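Local coordinates for protein Phl p 3 allergen (Phleum pratense, PDB 3FT1) that is a secreted grass pollen allergen recognised by IgE, and is related to the C-terminal domain of beta-expansins, at residues Leu17-Lys22 / Glu44-Lys49; Asn66-Phe69 / Met75-Val78. All blocks are in the same frame, centred on the assembly; numbering follows the deposited sequence.

Interaction 1. Residues Leu17-Lys22 / Glu44-Lys49; sequences LVLDIK and EPLTKK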
ATOM      1  N   LEU A  17      -7.841   5.808   0.532  1.00 13.37           N
ATOM      2  CA  LEU A  17      -7.567   4.383   0.391  1.00 11.57           C
ATOM      3  C   LEU A  17      -7.521   3.734   1.758  1.00 10.63           C
ATOM      4  O   LEU A  17      -6.716   4.111   2.593  1.00 16.16           O
ATOM      5  CB  LEU A  17      -6.227   4.155  -0.308  1.00 21.95           C
ATOM      6  CG  LEU A  17      -6.225   4.080  -1.828  1.00 22.31           C
ATOM      7  CD1 LEU A  17      -4.792   3.976  -2.346  1.00 27.13           C
ATOM      8  CD2 LEU A  17      -7.063   2.895  -2.301  1.00 23.42           C
ATOM      9  N   VAL A  18      -8.396   2.758   1.975  1.00 15.57           N
ATOM     10  CA  VAL A  18      -8.371   1.956   3.182  1.00 16.33           C
ATOM     11  C   VAL A  18      -7.969   0.569   2.735  1.00 13.43           C
ATOM     12  O   VAL A  18      -8.705  -0.078   1.977  1.00 11.30           O
ATOM     13  CB  VAL A  18      -9.756   1.893   3.851  1.00 11.68           C
ATOM     14  CG1 VAL A  18      -9.679   1.115   5.145  1.00 16.99           C
ATOM     15  CG2 VAL A  18     -10.288   3.302   4.103  1.00 13.31           C
ATOM     16  N   LEU A  19      -6.801   0.122   3.185  1.00 17.16           N
ATOM     17  CA  LEU A  19      -6.210  -1.097   2.650  1.00 13.57           C
ATOM     18  C   LEU A  19      -5.901  -2.106   3.725  1.00 18.86           C
ATOM     19  O   LEU A  19      -5.193  -1.801   4.691  1.00 13.42           O
ATOM     20  CB  LEU A  19      -4.910  -0.778   1.908  1.00 11.79           C
ATOM     21  CG  LEU A  19      -5.025   0.132   0.687  1.00 15.60           C
ATOM     22  CD1 LEU A  19      -3.632   0.513   0.201  1.00 15.17           C
ATOM     23  CD2 LEU A  19      -5.816  -0.572  -0.408  1.00 13.87           C
ATOM     24  N   ASP A  20      -6.435  -3.307   3.537  1.00 16.15           N
ATOM     25  CA  ASP A  20      -5.978  -4.476   4.267  1.00 10.10           C
ATOM     26  C   ASP A  20      -4.720  -4.955   3.568  1.00 11.36           C
ATOM     27  O   ASP A  20      -4.771  -5.525   2.481  1.00 13.02           O
ATOM     28  CB  ASP A  20      -7.042  -5.576   4.235  1.00 16.67           C
ATOM     29  CG  ASP A  20      -6.629  -6.811   5.009  1.00 26.05           C
ATOM     30  OD1 ASP A  20      -5.579  -6.775   5.684  1.00 20.59           O
ATOM     31  OD2 ASP A  20      -7.360  -7.822   4.944  1.00 25.21           O
ATOM     32  N   ILE A  21      -3.577  -4.690   4.182  1.00 12.39           N
ATOM     33  CA  ILE A  21      -2.313  -5.087   3.599  1.00 11.33           C
ATOM     34  C   ILE A  21      -1.826  -6.307   4.364  1.00 13.53           C
ATOM     35  O   ILE A  21      -1.677  -6.263   5.589  1.00 17.40           O
ATOM     36  CB  ILE A  21      -1.267  -3.938   3.685  1.00 16.24           C
ATOM     37  CG1 ILE A  21      -1.781  -2.699   2.942  1.00 23.50           C
ATOM     38  CG2 ILE A  21       0.080  -4.388   3.125  1.00 14.13           C
ATOM     39  CD1 ILE A  21      -0.875  -1.480   3.056  1.00 14.66           C
ATOM     40  N   LYS A  22      -1.614  -7.403   3.646  1.00  8.56           N
ATOM     41  CA  LYS A  22      -1.073  -8.612   4.241  1.00 12.86           C
ATOM     42  C   LYS A  22       0.371  -8.742   3.792  1.00 20.28           C
ATOM     43  O   LYS A  22       0.648  -9.047   2.634  1.00 20.46           O
ATOM     44  CB  LYS A  22      -1.896  -9.823   3.815  1.00 14.34           C
ATOM     45  CG  LYS A  22      -3.262  -9.867   4.481  1.00 21.24           C
ATOM     46  CD  LYS A  22      -3.103 -10.270   5.952  1.00 21.03           C
ATOM     47  CE  LYS A  22      -4.433 -10.352   6.678  1.00 35.74           C
ATOM     48  NZ  LYS A  22      -5.014  -9.011   6.948  1.00 34.16           N
ATOM     49  N   GLU A  44       3.904   9.513   0.752  1.00 13.68           N
ATOM     50  CA  GLU A  44       2.942   9.914   1.767  1.00 12.96           C
ATOM     51  C   GLU A  44       2.659   8.749   2.705  1.00 12.24           C
ATOM     52  O   GLU A  44       2.225   7.683   2.263  1.00 13.82           O
ATOM     53  CB  GLU A  44       1.633  10.346   1.105  1.00 15.28           C
ATOM     54  CG  GLU A  44       1.816  11.374   0.001  1.00 17.74           C
ATOM     55  CD  GLU A  44       0.519  11.674  -0.719  1.00 22.14           C
ATOM     56  OE1 GLU A  44      -0.453  12.054  -0.042  1.00 25.06           O
ATOM     57  OE2 GLU A  44       0.479  11.529  -1.952  1.00 24.32           O
ATOM     58  N   PRO A  45       2.873   8.953   4.008  1.00 13.48           N
ATOM     59  CA  PRO A  45       2.704   7.823   4.929  1.00 16.32           C
ATOM     60  C   PRO A  45       1.243   7.399   5.041  1.00 19.72           C
ATOM     61  O   PRO A  45       0.347   8.251   5.041  1.00 15.20           O
ATOM     62  CB  PRO A  45       3.185   8.377   6.275  1.00 17.47           C
ATOM     63  CG  PRO A  45       3.807   9.716   5.977  1.00 24.65           C
ATOM     64  CD  PRO A  45       3.187  10.205   4.710  1.00 23.28           C
ATOM     65  N   LEU A  46       1.010   6.093   5.105  1.00 14.90           N
ATOM     66  CA  LEU A  46      -0.298   5.572   5.467  1.00 12.83           C
ATOM     67  C   LEU A  46      -0.316   5.434   6.976  1.00 16.33           C
ATOM     68  O   LEU A  46       0.721   5.216   7.596  1.00 16.67           O
ATOM     69  CB  LEU A  46      -0.560   4.211   4.817  1.00 12.61           C
ATOM     70  CG  LEU A  46      -1.095   4.229   3.383  1.00 19.52           C
ATOM     71  CD1 LEU A  46      -0.036   4.740   2.424  1.00 17.01           C
ATOM     72  CD2 LEU A  46      -1.571   2.837   2.984  1.00 18.24           C
ATOM     73  N   THR A  47      -1.494   5.582   7.562  1.00 15.63           N
ATOM     74  CA  THR A  47      -1.664   5.419   8.998  1.00 24.83           C
ATOM     75  C   THR A  47      -2.212   4.033   9.302  1.00 23.68           C
ATOM     76  O   THR A  47      -3.185   3.606   8.693  1.00 20.98           O
ATOM     77  CB  THR A  47      -2.648   6.460   9.548  1.00 25.91           C
ATOM     78  OG1 THR A  47      -2.114   7.776   9.337  1.00 26.39           O
ATOM     79  CG2 THR A  47      -2.890   6.235  11.032  1.00 28.54           C
ATOM     80  N   LYS A  48      -1.588   3.321  10.234  1.00 18.48           N
ATOM     81  CA  LYS A  48      -2.095   2.008  10.600  1.00 16.83           C
ATOM     82  C   LYS A  48      -3.269   2.133  11.566  1.00 23.78           C
ATOM     83  O   LYS A  48      -3.153   2.752  12.625  1.00 24.38           O
ATOM     84  CB  LYS A  48      -1.001   1.132  11.208  1.00 29.56           C
ATOM     85  CG  LYS A  48      -1.442  -0.310  11.373  1.00 18.22           C
ATOM     86  CD  LYS A  48      -0.346  -1.173  11.968  1.00 32.71           C
ATOM     87  CE  LYS A  48      -0.814  -2.613  12.098  1.00 32.67           C
ATOM     88  NZ  LYS A  48       0.321  -3.556  12.300  1.00 52.95           N
ATOM     89  N   LYS A  49      -4.398   1.543  11.193  1.00 19.95           N
ATOM     90  CA  LYS A  49      -5.612   1.614  11.999  1.00 25.41           C
ATOM     91  C   LYS A  49      -6.123   0.222  12.315  1.00 31.65           C
ATOM     92  O   LYS A  49      -7.144  -0.207  11.784  1.00 33.04           O
ATOM     93  CB  LYS A  49      -6.699   2.395  11.262  1.00 25.61           C
ATOM     94  CG  LYS A  49      -6.346   3.836  11.009  1.00 25.14           C
ATOM     95  CD  LYS A  49      -7.581   4.645  10.691  1.00 31.14           C
ATOM     96  CE  LYS A  49      -7.331   6.126  10.870  1.00 31.10           C
ATOM     97  NZ  LYS A  49      -8.592   6.898  10.724  1.00 42.78           N
TER
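Leu46 meets Leu19 and Ile21 through methyl groups in the core of a small all-beta domain with the expansin C-terminal fold. The contact is apolar, with no hydrogen bond between 17-22 and 44-49. A single methyl of Leu46, CD2, does the touching. It lies 4.2 Å from CD1 of Leu19 and 4.4 Å from CD1 of Ile21. These are loose van der Waals distances, and the buried area is small, 86 Å². The side chains of Leu19 and Leu46 cross obliquely. CG of Leu46 stands beside its backbone N, anti to the carbonyl carbon (chi1 -84°). The second torsion (chi2 68°) then turns CD2 toward strand 16-24. Ile21 reaches in with its long branch, its CD1 anti to CA (chi2 176°).

Further side chains surround these groups. Leu46 also packs on Val33 and Leu35 of strand 30-36, and on Trp53 and Val55 of strand 52-56. Leu19 rests on Val8, and Ile21 on Val4 and Phe6, all of strand 3-8. Strand 16-24 pairs directly with 52-56, where the backbones of Leu19 and Trp53 are hydrogen-bonded. Strand 52-56 lies between 16-24 and 44-49 in the sheet, so the two segments are not sheet neighbours, and their side chains meet across the interior.

Asp20 and Lys22, between and beyond the inward residues, point away from the core and form a salt bridge within their own strand. NZ of Lys22 sits 2.6 Å from OD1 of Asp20, on the syn lone pair of that oxygen.

Interaction 2. Residues Asn66-Phe69 / Met75-Val78; sequences NFRF and MRNV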
ATOM      1  N   ASN A  66       1.934   3.560  -6.129  1.00 14.59           N
ATOM      2  CA  ASN A  66       3.154   2.878  -5.700  1.00 11.82           C
ATOM      3  C   ASN A  66       3.234   2.868  -4.183  1.00 10.35           C
ATOM      4  O   ASN A  66       2.760   3.797  -3.529  1.00 11.47           O
ATOM      5  CB  ASN A  66       4.372   3.600  -6.281  1.00 12.93           C
ATOM      6  CG  ASN A  66       4.179   3.954  -7.735  1.00 17.92           C
ATOM      7  OD1 ASN A  66       4.198   3.080  -8.601  1.00 17.20           O
ATOM      8  ND2 ASN A  66       3.959   5.238  -8.011  1.00 26.28           N
ATOM      9  N   PHE A  67       3.815   1.815  -3.621  1.00 12.98           N
ATOM     10  CA  PHE A  67       3.899   1.669  -2.172  1.00  9.73           C
ATOM     11  C   PHE A  67       5.321   1.327  -1.740  1.00 11.56           C
ATOM     12  O   PHE A  67       5.956   0.449  -2.319  1.00 15.40           O
ATOM     13  CB  PHE A  67       2.928   0.586  -1.683  1.00 11.61           C
ATOM     14  CG  PHE A  67       1.484   0.943  -1.900  1.00 12.20           C
ATOM     15  CD1 PHE A  67       0.785   1.646  -0.935  1.00 13.69           C
ATOM     16  CD2 PHE A  67       0.848   0.625  -3.089  1.00 15.97           C
ATOM     17  CE1 PHE A  67      -0.541   2.014  -1.140  1.00 15.15           C
ATOM     18  CE2 PHE A  67      -0.478   0.983  -3.304  1.00 16.39           C
ATOM     19  CZ  PHE A  67      -1.172   1.674  -2.327  1.00 15.10           C
ATOM     20  N   ARG A  68       5.813   2.043  -0.737  1.00  8.73           N
ATOM     21  CA  ARG A  68       7.121   1.743  -0.155  1.00  7.79           C
ATOM     22  C   ARG A  68       6.908   1.158   1.220  1.00 13.16           C
ATOM     23  O   ARG A  68       6.210   1.752   2.054  1.00 11.66           O
ATOM     24  CB  ARG A  68       7.986   2.994  -0.047  1.00 12.17           C
ATOM     25  CG  ARG A  68       9.331   2.733   0.621  1.00 12.23           C
ATOM     26  CD  ARG A  68      10.313   3.851   0.347  1.00 14.32           C
ATOM     27  NE  ARG A  68       9.971   5.062   1.084  1.00 13.32           N
ATOM     28  CZ  ARG A  68      10.646   6.205   0.988  1.00 17.92           C
ATOM     29  NH1 ARG A  68      11.696   6.292   0.179  1.00 14.39           N
ATOM     30  NH2 ARG A  68      10.272   7.257   1.698  1.00 15.89           N
ATOM     31  N   PHE A  69       7.502  -0.012   1.444  1.00 11.48           N
ATOM     32  CA  PHE A  69       7.456  -0.691   2.732  1.00 14.89           C
ATOM     33  C   PHE A  69       8.802  -0.611   3.441  1.00  7.65           C
ATOM     34  O   PHE A  69       9.849  -0.751   2.813  1.00 15.69           O
ATOM     35  CB  PHE A  69       7.125  -2.173   2.543  1.00 12.48           C
ATOM     36  CG  PHE A  69       5.740  -2.428   2.001  1.00 15.85           C
ATOM     37  CD1 PHE A  69       4.651  -2.461   2.848  1.00 31.51           C
ATOM     38  CD2 PHE A  69       5.535  -2.641   0.652  1.00 44.23           C
ATOM     39  CE1 PHE A  69       3.382  -2.699   2.364  1.00 30.21           C
ATOM     40  CE2 PHE A  69       4.263  -2.880   0.160  1.00 37.04           C
ATOM     41  CZ  PHE A  69       3.188  -2.905   1.024  1.00 14.97           C
ATOM     42  N   MET A  75      14.118  -3.782   6.312  1.00 13.30           N
ATOM     43  CA  MET A  75      14.095  -4.185   4.918  1.00 10.37           C
ATOM     44  C   MET A  75      13.142  -3.282   4.135  1.00 10.52           C
ATOM     45  O   MET A  75      11.985  -3.104   4.518  1.00 11.25           O
ATOM     46  CB  MET A  75      13.652  -5.642   4.775  1.00 13.37           C
ATOM     47  CG  MET A  75      13.407  -6.057   3.327  1.00 20.55           C
ATOM     48  SD  MET A  75      14.948  -6.118   2.383  1.00 28.44           S
ATOM     49  CE  MET A  75      14.324  -6.316   0.719  1.00 29.62           C
ATOM     50  N   ARG A  76      13.642  -2.736   3.032  1.00 12.05           N
ATOM     51  CA  ARG A  76      12.887  -1.821   2.181  1.00 11.03           C
ATOM     52  C   ARG A  76      12.422  -2.536   0.918  1.00 11.95           C
ATOM     53  O   ARG A  76      13.210  -3.193   0.238  1.00 11.96           O
ATOM     54  CB  ARG A  76      13.780  -0.645   1.775  1.00 14.42           C
ATOM     55  CG  ARG A  76      13.202   0.228   0.660  1.00 15.37           C
ATOM     56  CD  ARG A  76      14.321   1.012  -0.045  1.00 16.31           C
ATOM     57  NE  ARG A  76      13.855   1.654  -1.274  1.00 31.47           N
ATOM     58  CZ  ARG A  76      13.919   1.098  -2.480  1.00 22.86           C
ATOM     59  NH1 ARG A  76      14.438  -0.115  -2.630  1.00 34.87           N
ATOM     60  NH2 ARG A  76      13.471   1.757  -3.542  1.00 25.03           N
ATOM     61  N   ASN A  77      11.144  -2.391   0.594  1.00 12.41           N
ATOM     62  CA  ASN A  77      10.631  -2.869  -0.678  1.00 10.98           C
ATOM     63  C   ASN A  77       9.732  -1.804  -1.268  1.00 13.24           C
ATOM     64  O   ASN A  77       8.955  -1.171  -0.551  1.00 13.34           O
ATOM     65  CB  ASN A  77       9.835  -4.176  -0.505  1.00 12.09           C
ATOM     66  CG  ASN A  77      10.706  -5.337  -0.095  1.00 13.09           C
ATOM     67  OD1 ASN A  77      11.030  -5.497   1.079  1.00 15.02           O
ATOM     68  ND2 ASN A  77      11.101  -6.159  -1.066  1.00 10.87           N
ATOM     69  N   VAL A  78       9.855  -1.588  -2.571  1.00 11.40           N
ATOM     70  CA  VAL A  78       8.903  -0.739  -3.273  1.00 10.95           C
ATOM     71  C   VAL A  78       8.124  -1.589  -4.275  1.00 10.20           C
ATOM     72  O   VAL A  78       8.706  -2.349  -5.052  1.00 11.45           O
ATOM     73  CB  VAL A  78       9.593   0.431  -3.988  1.00 13.31           C
ATOM     74  CG1 VAL A  78       8.580   1.208  -4.822  1.00 12.94           C
ATOM     75  CG2 VAL A  78      10.245   1.361  -2.970  1.00 15.42           C
TER
HETATM   76  O   HOH W   1      13.434   4.185  -0.983  1.00 15.74           O
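Strands 65-71 and 76-83 form a beta hairpin, and the short segments here run antiparallel at 174°, with axes 4.6 Å apart. Phe69 and Asn77 are the hydrogen-bonded pair. Phe69 N gives a nearly straight bond of 2.7 Å to Asn77 O, and Asn77 N returns one of 3.0 Å to Phe69 O. A CA-H...O contact from Arg76 CA also reaches Phe69 O.

Arg68 and Val78 are the non-hydrogen-bonded pair. Their side chains share a face. CG2 of Val78 lies against the aliphatic part of Arg68, 4.0 Å from its CG. Arg68 starts out extended, with CG anti to the backbone N (chi1 177°), and bends at chi3 (72°). Its NE forms a salt bridge with Glu34, and the guanidinium makes a cation-pi contact with Trp43.

On the other face, Phe69 sends its ring toward Leu30 and Val33 of strand 30-36. Asn77 ND2 is hydrogen-bonded to Gln98.

Arg76 lies on the same side as Arg68. A water accepts from both, at 3.0 Å from Arg68 NH1 and 2.6 Å from Arg76 NE, in the plane of the Arg76 guanidinium.

How the interactions relate
The two interactions belong to one antiparallel sheet, and their centres are about 13 Å apart. They follow in series along the chain, since 44-49 ends before 66-69 begins. Interaction 2 joins neighbouring strands at the 76-83 edge, whereas interaction 1 brings together strands 16-24 and 44-49, which are separated by 52-56. The inner residues of both share one core. CD1 of Leu19 touches CE1 of Phe67 at 3.7 Å, and CG2 of Ile21 touches CE1 of Phe69 at 3.8 Å. Thus 16-24 packs on both 44-49 and 65-71. Their side chains share one interior, consistent with a beta-barrel.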